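Hypothetical protein PH1109 (Pyrococcus horikoshii, PDB 2D59) is of unknown function but belongs to the CoA-binding domain family, with a Rossmann-like fold in which helices flank a parallel beta sheet. Local coordinates at residues 102-107 with 124-129; 106-111 with 131-136; 76-81 with 98-103. All blocks are in the same frame, centred on the assembly; numbering follows the deposited sequence.

Overall arrangement
All three contacts are built on the five-stranded parallel sheet (order 51-55, 24-28, 80-83, 104-107, 126-129). Along the chain, contact 3 comes first and joins the start of strand 80-83 to the turn after helix 87-100. Strand 104-107 follows and serves both others: contact 1 pairs it with edge strand 126-129, and contact 2 sets its C-terminal end and the following turn against the start of helix 133-141. Contact 1 lies between, its centre about 11 Å from that of contact 2 and about 10 Å from that of contact 3; those two centres are about 17 Å apart. Contacts 3 and 1 belong to successive beta-alpha-beta units sharing strand 104-107; contact 2 adds the helix after them.

Contact 1: residues 102-107 with 124-129; sequences AKVVWF and GLIIVA
The indole of W106 has V128 CG1 on one face: the methyl sits 3.4 Å from the centroid of the six-membered ring and 11° off its normal, a CH-pi contact. Because V128 CG1 is anti to its backbone N (chi1 176°), it lies over the ring centre, while V128 CG2 sits between W106 CE3 and V104 CG1, 3.9 Å from the latter. The F107 ring is met at its edge, by V128 O in its plane and by I127 CG2, which lies 4.2 Å from F107 CD2.

Four backbone hydrogen bonds set the register, the first accepted by K103 just before strand 104-107, which runs parallel to 126-129, 13° apart. I126 N donates to K103 O at 3.0 Å and V105 N to I126 O at 2.9 Å; V128 N reaches V105 O and F107 N reaches V128 O. Water 1 donates to K103 O and G124 O. G124, at positive phi, closes the preceding helix in a Schellman motif.

This edge pair completes the unit strand 104-107, helix 114-122, strand 126-129. V105, F107 and I127 pack on helix 114-122, V104, W106 and I126 on helix 12-21 across the sheet, and strand 80-83 flanks 104-107 on its other side.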
loop_
_atom_site.group_PDB
_atom_site.type_symbol
_atom_site.label_atom_id
_atom_site.label_comp_id
_atom_site.label_asym_id
_atom_site.label_seq_id
_atom_site.Cartn_x
_atom_site.Cartn_y
_atom_site.Cartn_z
ATOM N N ALA A 102 10.983 -2.752 -2.704
ATOM C CA ALA A 102 9.890 -1.844 -3.032
ATOM C C ALA A 102 10.430 -0.426 -3.172
ATOM O O ALA A 102 11.524 -0.125 -2.698
ATOM C CB ALA A 102 8.824 -1.898 -1.944
ATOM N N LYS A 103 9.661 0.438 -3.823
ATOM C CA LYS A 103 10.065 1.824 -4.034
ATOM C C LYS A 103 9.311 2.774 -3.114
ATOM O O LYS A 103 9.801 3.856 -2.787
ATOM C CB LYS A 103 9.795 2.237 -5.482
ATOM C CG LYS A 103 10.552 1.441 -6.531
ATOM C CD LYS A 103 12.038 1.744 -6.491
ATOM C CE LYS A 103 12.765 1.041 -7.626
ATOM N NZ LYS A 103 14.226 1.326 -7.613
ATOM N N VAL A 104 8.117 2.360 -2.699
ATOM C CA VAL A 104 7.276 3.192 -1.846
ATOM C C VAL A 104 6.565 2.401 -0.754
ATOM O O VAL A 104 6.120 1.276 -0.977
ATOM C CB VAL A 104 6.183 3.900 -2.692
ATOM C CG1 VAL A 104 5.267 4.726 -1.799
ATOM C CG2 VAL A 104 6.829 4.778 -3.752
ATOM N N VAL A 105 6.482 2.993 0.432
ATOM C CA VAL A 105 5.760 2.388 1.541
ATOM C C VAL A 105 4.614 3.369 1.751
ATOM O O VAL A 105 4.838 4.560 1.965
ATOM C CB VAL A 105 6.607 2.302 2.827
ATOM C CG1 VAL A 105 5.776 1.684 3.950
ATOM C CG2 VAL A 105 7.844 1.460 2.575
ATOM N N TRP A 106 3.391 2.870 1.664
ATOM C CA TRP A 106 2.221 3.718 1.815
ATOM C C TRP A 106 1.425 3.351 3.061
ATOM O O TRP A 106 0.800 2.294 3.115
ATOM C CB TRP A 106 1.342 3.588 0.566
ATOM C CG TRP A 106 0.209 4.568 0.494
ATOM C CD1 TRP A 106 -0.777 4.750 1.421
ATOM C CD2 TRP A 106 -0.075 5.479 -0.577
ATOM N NE1 TRP A 106 -1.656 5.714 0.994
ATOM C CE2 TRP A 106 -1.253 6.176 -0.230
ATOM C CE3 TRP A 106 0.546 5.767 -1.801
ATOM C CZ2 TRP A 106 -1.819 7.154 -1.057
ATOM C CZ3 TRP A 106 -0.019 6.739 -2.626
ATOM C CH2 TRP A 106 -1.191 7.418 -2.248
ATOM N N PHE A 107 1.460 4.229 4.061
ATOM C CA PHE A 107 0.731 4.022 5.308
ATOM C C PHE A 107 -0.685 4.576 5.179
ATOM O O PHE A 107 -0.879 5.788 5.070
ATOM C CB PHE A 107 1.444 4.736 6.462
ATOM C CG PHE A 107 2.743 4.094 6.875
ATOM C CD1 PHE A 107 2.768 3.098 7.850
ATOM C CD2 PHE A 107 3.943 4.498 6.301
ATOM C CE1 PHE A 107 3.974 2.519 8.249
ATOM C CE2 PHE A 107 5.156 3.925 6.694
ATOM C CZ PHE A 107 5.168 2.934 7.670
ATOM N N GLY A 124 15.976 4.008 1.793
ATOM C CA GLY A 124 15.758 4.658 0.511
ATOM C C GLY A 124 14.334 4.587 -0.010
ATOM O O GLY A 124 14.064 4.986 -1.141
ATOM N N LEU A 125 13.421 4.083 0.812
ATOM C CA LEU A 125 12.019 3.967 0.422
ATOM C C LEU A 125 11.288 5.292 0.558
ATOM O O LEU A 125 11.456 6.005 1.546
ATOM C CB LEU A 125 11.311 2.924 1.289
ATOM C CG LEU A 125 11.617 1.450 1.025
ATOM C CD1 LEU A 125 10.944 1.029 -0.262
ATOM C CD2 LEU A 125 13.121 1.227 0.959
ATOM N N ILE A 126 10.479 5.618 -0.445
ATOM C CA ILE A 126 9.692 6.841 -0.421
ATOM C C ILE A 126 8.543 6.568 0.542
ATOM O O ILE A 126 7.986 5.474 0.540
ATOM C CB ILE A 126 9.116 7.151 -1.802
ATOM C CG1 ILE A 126 10.255 7.346 -2.804
ATOM C CG2 ILE A 126 8.250 8.395 -1.736
ATOM C CD1 ILE A 126 9.782 7.507 -4.231
ATOM N N ILE A 127 8.189 7.557 1.355
ATOM C CA ILE A 127 7.123 7.378 2.332
ATOM C C ILE A 127 5.884 8.235 2.095
ATOM O O ILE A 127 5.963 9.461 1.988
ATOM C CB ILE A 127 7.650 7.662 3.755
ATOM C CG1 ILE A 127 8.849 6.755 4.041
ATOM C CG2 ILE A 127 6.551 7.423 4.796
ATOM C CD1 ILE A 127 9.583 7.096 5.309
ATOM N N VAL A 128 4.738 7.572 1.987
ATOM C CA VAL A 128 3.465 8.261 1.841
ATOM C C VAL A 128 2.783 7.861 3.140
ATOM O O VAL A 128 2.782 6.682 3.503
ATOM C CB VAL A 128 2.653 7.752 0.630
ATOM C CG1 VAL A 128 1.297 8.450 0.584
ATOM C CG2 VAL A 128 3.424 8.018 -0.659
ATOM N N ALA A 129 2.235 8.827 3.864
ATOM C CA ALA A 129 1.619 8.492 5.140
ATOM C C ALA A 129 0.353 9.253 5.482
ATOM O O ALA A 129 0.242 10.468 5.273
ATOM C CB ALA A 129 2.644 8.657 6.257
HETATM O O HOH W 1 12.418 4.416 -3.577
#

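Contact 2: residues 106-111 with 131-136; sequences WFQYNT and RCMMRE
M133 CG lies over the W106 indole 3.5 Å from the six-membered ring centroid, on the face opposite V128, so the ring is sandwiched between strand 126-129 and the first turn of helix 133-141. M133 SD stands farther above the same face, 4.6 Å from that centroid, a Met-aromatic contact. The indole edge is occupied too: E136 CG is 3.8 Å from W106 CZ2, and W106 NE1 donates to R131 O at 2.9 Å. This bond lies close to the ring plane but meets the carbonyl from above its own plane (72°), not on a lone pair. Q108 CA-H points at the same oxygen.

Q108 bends at chi2 (-85°), turning its amide back to the helix start; its side chain crosses that of M133 at about a right angle, and Q108 NE2 donates to D82 OD1. The Y109 ring lies with one face over R131 C. R135 NH1 reaches it obliquely, 3.3 Å from Y109 CE2, with ring and guanidinium planes 45° apart. C132 is the N-cap, its SG accepting a weak bond from R135 N.

R131 NH1 forms a salt bridge to E136 OE2 at 3.1 Å; R131 also pairs with D8, and E136 with R139. Water 2 ties Y109 OH, C132 N and E136 OE1 together. R131 O satisfies the N-H of the buried indole; separately, R131 and R139 probably favour the ionised form of E136.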
loop_
_atom_site.group_PDB
_atom_site.type_symbol
_atom_site.label_atom_id
_atom_site.label_comp_id
_atom_site.label_asym_id
_atom_site.label_seq_id
_atom_site.Cartn_x
_atom_site.Cartn_y
_atom_site.Cartn_z
ATOM N N TRP A 106 3.391 2.870 1.664
ATOM C CA TRP A 106 2.221 3.718 1.815
ATOM C C TRP A 106 1.425 3.351 3.061
ATOM O O TRP A 106 0.800 2.294 3.115
ATOM C CB TRP A 106 1.342 3.588 0.566
ATOM C CG TRP A 106 0.209 4.568 0.494
ATOM C CD1 TRP A 106 -0.777 4.750 1.421
ATOM C CD2 TRP A 106 -0.075 5.479 -0.577
ATOM N NE1 TRP A 106 -1.656 5.714 0.994
ATOM C CE2 TRP A 106 -1.253 6.176 -0.230
ATOM C CE3 TRP A 106 0.546 5.767 -1.801
ATOM C CZ2 TRP A 106 -1.819 7.154 -1.057
ATOM C CZ3 TRP A 106 -0.019 6.739 -2.626
ATOM C CH2 TRP A 106 -1.191 7.418 -2.248
ATOM N N PHE A 107 1.460 4.229 4.061
ATOM C CA PHE A 107 0.731 4.022 5.308
ATOM C C PHE A 107 -0.685 4.576 5.179
ATOM O O PHE A 107 -0.879 5.788 5.070
ATOM C CB PHE A 107 1.444 4.736 6.462
ATOM C CG PHE A 107 2.743 4.094 6.875
ATOM C CD1 PHE A 107 2.768 3.098 7.850
ATOM C CD2 PHE A 107 3.943 4.498 6.301
ATOM C CE1 PHE A 107 3.974 2.519 8.249
ATOM C CE2 PHE A 107 5.156 3.925 6.694
ATOM C CZ PHE A 107 5.168 2.934 7.670
ATOM N N GLN A 108 -1.674 3.690 5.183
ATOM C CA GLN A 108 -3.064 4.115 5.092
ATOM C C GLN A 108 -3.451 4.730 6.440
ATOM O O GLN A 108 -2.668 4.704 7.390
ATOM C CB GLN A 108 -3.961 2.914 4.777
ATOM C CG GLN A 108 -3.778 2.320 3.382
ATOM C CD GLN A 108 -4.599 3.027 2.320
ATOM O OE1 GLN A 108 -5.745 3.415 2.560
ATOM N NE2 GLN A 108 -4.030 3.172 1.130
ATOM N N TYR A 109 -4.655 5.281 6.524
ATOM C CA TYR A 109 -5.119 5.908 7.755
ATOM C C TYR A 109 -4.990 5.015 8.991
ATOM O O TYR A 109 -5.310 3.826 8.954
ATOM C CB TYR A 109 -6.575 6.357 7.595
ATOM C CG TYR A 109 -6.768 7.434 6.548
ATOM C CD1 TYR A 109 -6.040 8.621 6.604
ATOM C CD2 TYR A 109 -7.686 7.272 5.507
ATOM C CE1 TYR A 109 -6.218 9.621 5.653
ATOM C CE2 TYR A 109 -7.872 8.271 4.548
ATOM C CZ TYR A 109 -7.134 9.442 4.632
ATOM O OH TYR A 109 -7.316 10.444 3.703
ATOM N N ASN A 110 -4.507 5.610 10.078
ATOM C CA ASN A 110 -4.343 4.928 11.357
ATOM C C ASN A 110 -3.442 3.695 11.335
ATOM O O ASN A 110 -3.719 2.712 12.021
ATOM C CB ASN A 110 -5.715 4.537 11.915
ATOM C CG ASN A 110 -6.651 5.725 12.050
ATOM O OD1 ASN A 110 -7.015 6.359 11.060
ATOM N ND2 ASN A 110 -7.044 6.032 13.280
ATOM N N THR A 111 -2.364 3.747 10.559
ATOM C CA THR A 111 -1.433 2.623 10.483
ATOM C C THR A 111 0.010 3.080 10.689
ATOM O O THR A 111 0.916 2.258 10.828
ATOM C CB THR A 111 -1.485 1.927 9.104
ATOM O OG1 THR A 111 -0.876 2.774 8.121
ATOM C CG2 THR A 111 -2.918 1.651 8.692
ATOM N N ARG A 131 -2.734 8.783 4.196
ATOM C CA ARG A 131 -3.468 9.099 2.978
ATOM C C ARG A 131 -4.033 7.754 2.531
ATOM O O ARG A 131 -3.573 6.706 2.981
ATOM C CB ARG A 131 -2.547 9.619 1.866
ATOM C CG ARG A 131 -1.730 10.858 2.183
ATOM C CD ARG A 131 -1.059 11.328 0.897
ATOM N NE ARG A 131 -0.007 12.316 1.114
ATOM C CZ ARG A 131 -0.073 13.582 0.712
ATOM N NH1 ARG A 131 -1.148 14.026 0.077
ATOM N NH2 ARG A 131 0.946 14.400 0.936
ATOM N N CYS A 132 -5.022 7.786 1.651
ATOM C CA CYS A 132 -5.617 6.567 1.131
ATOM C C CYS A 132 -5.357 6.522 -0.371
ATOM O O CYS A 132 -5.600 7.507 -1.067
ATOM C CB CYS A 132 -7.121 6.557 1.396
ATOM S SG CYS A 132 -7.986 5.185 0.610
ATOM N N MET A 133 -4.862 5.395 -0.877
ATOM C CA MET A 133 -4.579 5.294 -2.308
ATOM C C MET A 133 -5.797 5.602 -3.170
ATOM O O MET A 133 -5.676 6.235 -4.217
ATOM C CB MET A 133 -4.021 3.912 -2.661
ATOM C CG MET A 133 -2.585 3.693 -2.193
ATOM S SD MET A 133 -1.778 2.305 -3.038
ATOM C CE MET A 133 -1.306 3.101 -4.612
ATOM N N MET A 134 -6.971 5.160 -2.733
ATOM C CA MET A 134 -8.191 5.415 -3.484
ATOM C C MET A 134 -8.582 6.888 -3.434
ATOM O O MET A 134 -8.883 7.494 -4.467
ATOM C CB MET A 134 -9.344 4.577 -2.936
ATOM C CG MET A 134 -10.674 4.924 -3.565
ATOM S SD MET A 134 -11.991 3.841 -2.993
ATOM C CE MET A 134 -12.348 4.560 -1.414
ATOM N N ARG A 135 -8.594 7.453 -2.229
ATOM C CA ARG A 135 -8.951 8.852 -2.050
ATOM C C ARG A 135 -8.033 9.751 -2.871
ATOM O O ARG A 135 -8.495 10.665 -3.559
ATOM C CB ARG A 135 -8.850 9.243 -0.575
ATOM C CG ARG A 135 -9.580 10.536 -0.241
ATOM C CD ARG A 135 -10.815 10.259 0.607
ATOM N NE ARG A 135 -10.478 10.063 2.015
ATOM C CZ ARG A 135 -11.324 9.604 2.932
ATOM N NH1 ARG A 135 -10.930 9.467 4.190
ATOM N NH2 ARG A 135 -12.561 9.268 2.589
ATOM N N GLU A 136 -6.731 9.494 -2.787
ATOM C CA GLU A 136 -5.753 10.289 -3.526
ATOM C C GLU A 136 -5.949 10.136 -5.029
ATOM O O GLU A 136 -5.893 11.116 -5.780
ATOM C CB GLU A 136 -4.329 9.873 -3.140
ATOM C CG GLU A 136 -3.929 10.216 -1.713
ATOM C CD GLU A 136 -4.116 11.686 -1.395
ATOM O OE1 GLU A 136 -5.209 12.061 -0.926
ATOM O OE2 GLU A 136 -3.171 12.470 -1.626
HETATM O O HOH W 2 -6.099 10.289 1.114
#

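Contact 3: residues 76-81 with 98-103; sequences DKIEVV and IKKGAK
K100 reaches D76 across the contact with its ammonium group: K100 NZ donates to D76 O at 2.9 Å, approaching from above the carbonyl plane (45° out of it), and bonds also to I74 O. Two backbone carbonyl oxygens, of D76 and I74, thus accept from the ammonium group. The lysine gets there with CG anti to its N (chi1 -178°), a bend at chi2, and an extended remainder that crosses I78 at about a right angle, K100 CE resting 3.8 Å from I78 CG1.

Both the N-H and the carbonyl of I78 are bound by water. Water 4 accepts from I78 N at 2.8 Å and donates to K100 O, while water 3 donates to I78 O and G101 O; A102 CA lies 3.5 Å from I78 O, a CA-H...O contact. E79 O is gripped by two successive amides: K103 N donates to E79 O at 2.7 Å, and V104 N also bonds to it. The E79 CB leaves the backbone away from 98-103, and E79 OE1 accepts from K24 N. G101, at positive phi, ends the helix in a Schellman motif, with its N bonded to I98 O.

A102 CB meets V81 CG2 at 3.8 Å, and both residues also touch A97 of helix 87-100. The contact thus closes the unit strand 80-83, helix 87-100, strand 104-107 at the end where the two strands begin, with strand 24-28 bordering 80-83 on its other side.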
loop_
_atom_site.group_PDB
_atom_site.type_symbol
_atom_site.label_atom_id
_atom_site.label_comp_id
_atom_site.label_asym_id
_atom_site.label_seq_id
_atom_site.Cartn_x
_atom_site.Cartn_y
_atom_site.Cartn_z
ATOM N N ASP A 76 6.025 -11.645 -8.598
ATOM C CA ASP A 76 6.246 -10.431 -9.379
ATOM C C ASP A 76 6.882 -9.294 -8.590
ATOM O O ASP A 76 6.852 -9.284 -7.359
ATOM C CB ASP A 76 4.922 -9.963 -9.982
ATOM C CG ASP A 76 4.338 -10.982 -10.943
ATOM O OD1 ASP A 76 3.221 -10.764 -11.453
ATOM O OD2 ASP A 76 5.003 -12.012 -11.182
ATOM N N LYS A 77 7.461 -8.335 -9.309
ATOM C CA LYS A 77 8.101 -7.196 -8.666
ATOM C C LYS A 77 7.037 -6.307 -8.035
ATOM O O LYS A 77 5.946 -6.138 -8.582
ATOM C CB LYS A 77 8.921 -6.380 -9.675
ATOM C CG LYS A 77 8.102 -5.536 -10.647
ATOM C CD LYS A 77 7.508 -6.353 -11.785
ATOM C CE LYS A 77 8.580 -6.829 -12.759
ATOM N NZ LYS A 77 9.482 -7.851 -12.162
ATOM N N ILE A 78 7.362 -5.753 -6.875
ATOM C CA ILE A 78 6.445 -4.874 -6.159
ATOM C C ILE A 78 7.081 -3.502 -6.034
ATOM O O ILE A 78 8.251 -3.386 -5.673
ATOM C CB ILE A 78 6.140 -5.421 -4.754
ATOM C CG1 ILE A 78 5.335 -6.711 -4.886
ATOM C CG2 ILE A 78 5.356 -4.404 -3.942
ATOM C CD1 ILE A 78 4.018 -6.533 -5.629
ATOM N N GLU A 79 6.309 -2.464 -6.336
ATOM C CA GLU A 79 6.815 -1.101 -6.257
ATOM C C GLU A 79 6.252 -0.366 -5.046
ATOM O O GLU A 79 6.971 0.364 -4.365
ATOM C CB GLU A 79 6.472 -0.352 -7.542
ATOM C CG GLU A 79 6.961 -1.073 -8.798
ATOM C CD GLU A 79 6.397 -0.491 -10.078
ATOM O OE1 GLU A 79 5.163 -0.322 -10.166
ATOM O OE2 GLU A 79 7.185 -0.215 -11.004
ATOM N N VAL A 80 4.965 -0.573 -4.776
ATOM C CA VAL A 80 4.309 0.076 -3.646
ATOM C C VAL A 80 3.733 -0.926 -2.648
ATOM O O VAL A 80 3.015 -1.855 -3.021
ATOM C CB VAL A 80 3.145 0.995 -4.111
ATOM C CG1 VAL A 80 2.507 1.682 -2.905
ATOM C CG2 VAL A 80 3.650 2.027 -5.108
ATOM N N VAL A 81 4.061 -0.735 -1.377
ATOM C CA VAL A 81 3.533 -1.592 -0.327
ATOM C C VAL A 81 2.495 -0.750 0.413
ATOM O O VAL A 81 2.830 0.153 1.184
ATOM C CB VAL A 81 4.635 -2.053 0.643
ATOM C CG1 VAL A 81 4.026 -2.909 1.746
ATOM C CG2 VAL A 81 5.683 -2.857 -0.114
ATOM N N ILE A 98 11.448 -3.819 2.279
ATOM C CA ILE A 98 12.854 -3.488 2.084
ATOM C C ILE A 98 13.536 -4.613 1.333
ATOM O O ILE A 98 14.245 -4.377 0.359
ATOM C CB ILE A 98 13.592 -3.300 3.426
ATOM C CG1 ILE A 98 12.943 -2.167 4.213
ATOM C CG2 ILE A 98 15.053 -2.958 3.182
ATOM C CD1 ILE A 98 12.906 -0.866 3.454
ATOM N N LYS A 99 13.339 -5.836 1.808
ATOM C CA LYS A 99 13.944 -7.007 1.180
ATOM C C LYS A 99 13.423 -7.206 -0.238
ATOM O O LYS A 99 14.164 -7.613 -1.128
ATOM C CB LYS A 99 13.658 -8.266 2.006
ATOM C CG LYS A 99 14.389 -8.336 3.342
ATOM C CD LYS A 99 15.891 -8.143 3.164
ATOM C CE LYS A 99 16.676 -8.723 4.329
ATOM N NZ LYS A 99 16.594 -10.210 4.346
ATOM N N LYS A 100 12.141 -6.912 -0.439
ATOM C CA LYS A 100 11.503 -7.059 -1.743
ATOM C C LYS A 100 12.001 -6.008 -2.730
ATOM O O LYS A 100 11.854 -6.164 -3.941
ATOM C CB LYS A 100 9.981 -6.951 -1.588
ATOM C CG LYS A 100 9.189 -7.141 -2.872
ATOM C CD LYS A 100 9.359 -8.544 -3.435
ATOM C CE LYS A 100 8.532 -8.728 -4.699
ATOM N NZ LYS A 100 8.684 -10.091 -5.275
ATOM N N GLY A 101 12.587 -4.936 -2.205
ATOM C CA GLY A 101 13.096 -3.881 -3.062
ATOM C C GLY A 101 12.021 -2.912 -3.519
ATOM O O GLY A 101 12.124 -2.316 -4.593
ATOM N N ALA A 102 10.983 -2.752 -2.704
ATOM C CA ALA A 102 9.890 -1.844 -3.032
ATOM C C ALA A 102 10.430 -0.426 -3.172
ATOM O O ALA A 102 11.524 -0.125 -2.698
ATOM C CB ALA A 102 8.824 -1.898 -1.944
ATOM N N LYS A 103 9.661 0.438 -3.823
ATOM C CA LYS A 103 10.065 1.824 -4.034
ATOM C C LYS A 103 9.311 2.774 -3.114
ATOM O O LYS A 103 9.801 3.856 -2.787
ATOM C CB LYS A 103 9.795 2.237 -5.482
ATOM C CG LYS A 103 10.552 1.441 -6.531
ATOM C CD LYS A 103 12.038 1.744 -6.491
ATOM C CE LYS A 103 12.765 1.041 -7.626
ATOM N NZ LYS A 103 14.226 1.326 -7.613
HETATM O O HOH W 3 10.394 -1.955 -6.855
HETATM O O HOH W 4 10.101 -6.248 -6.516
#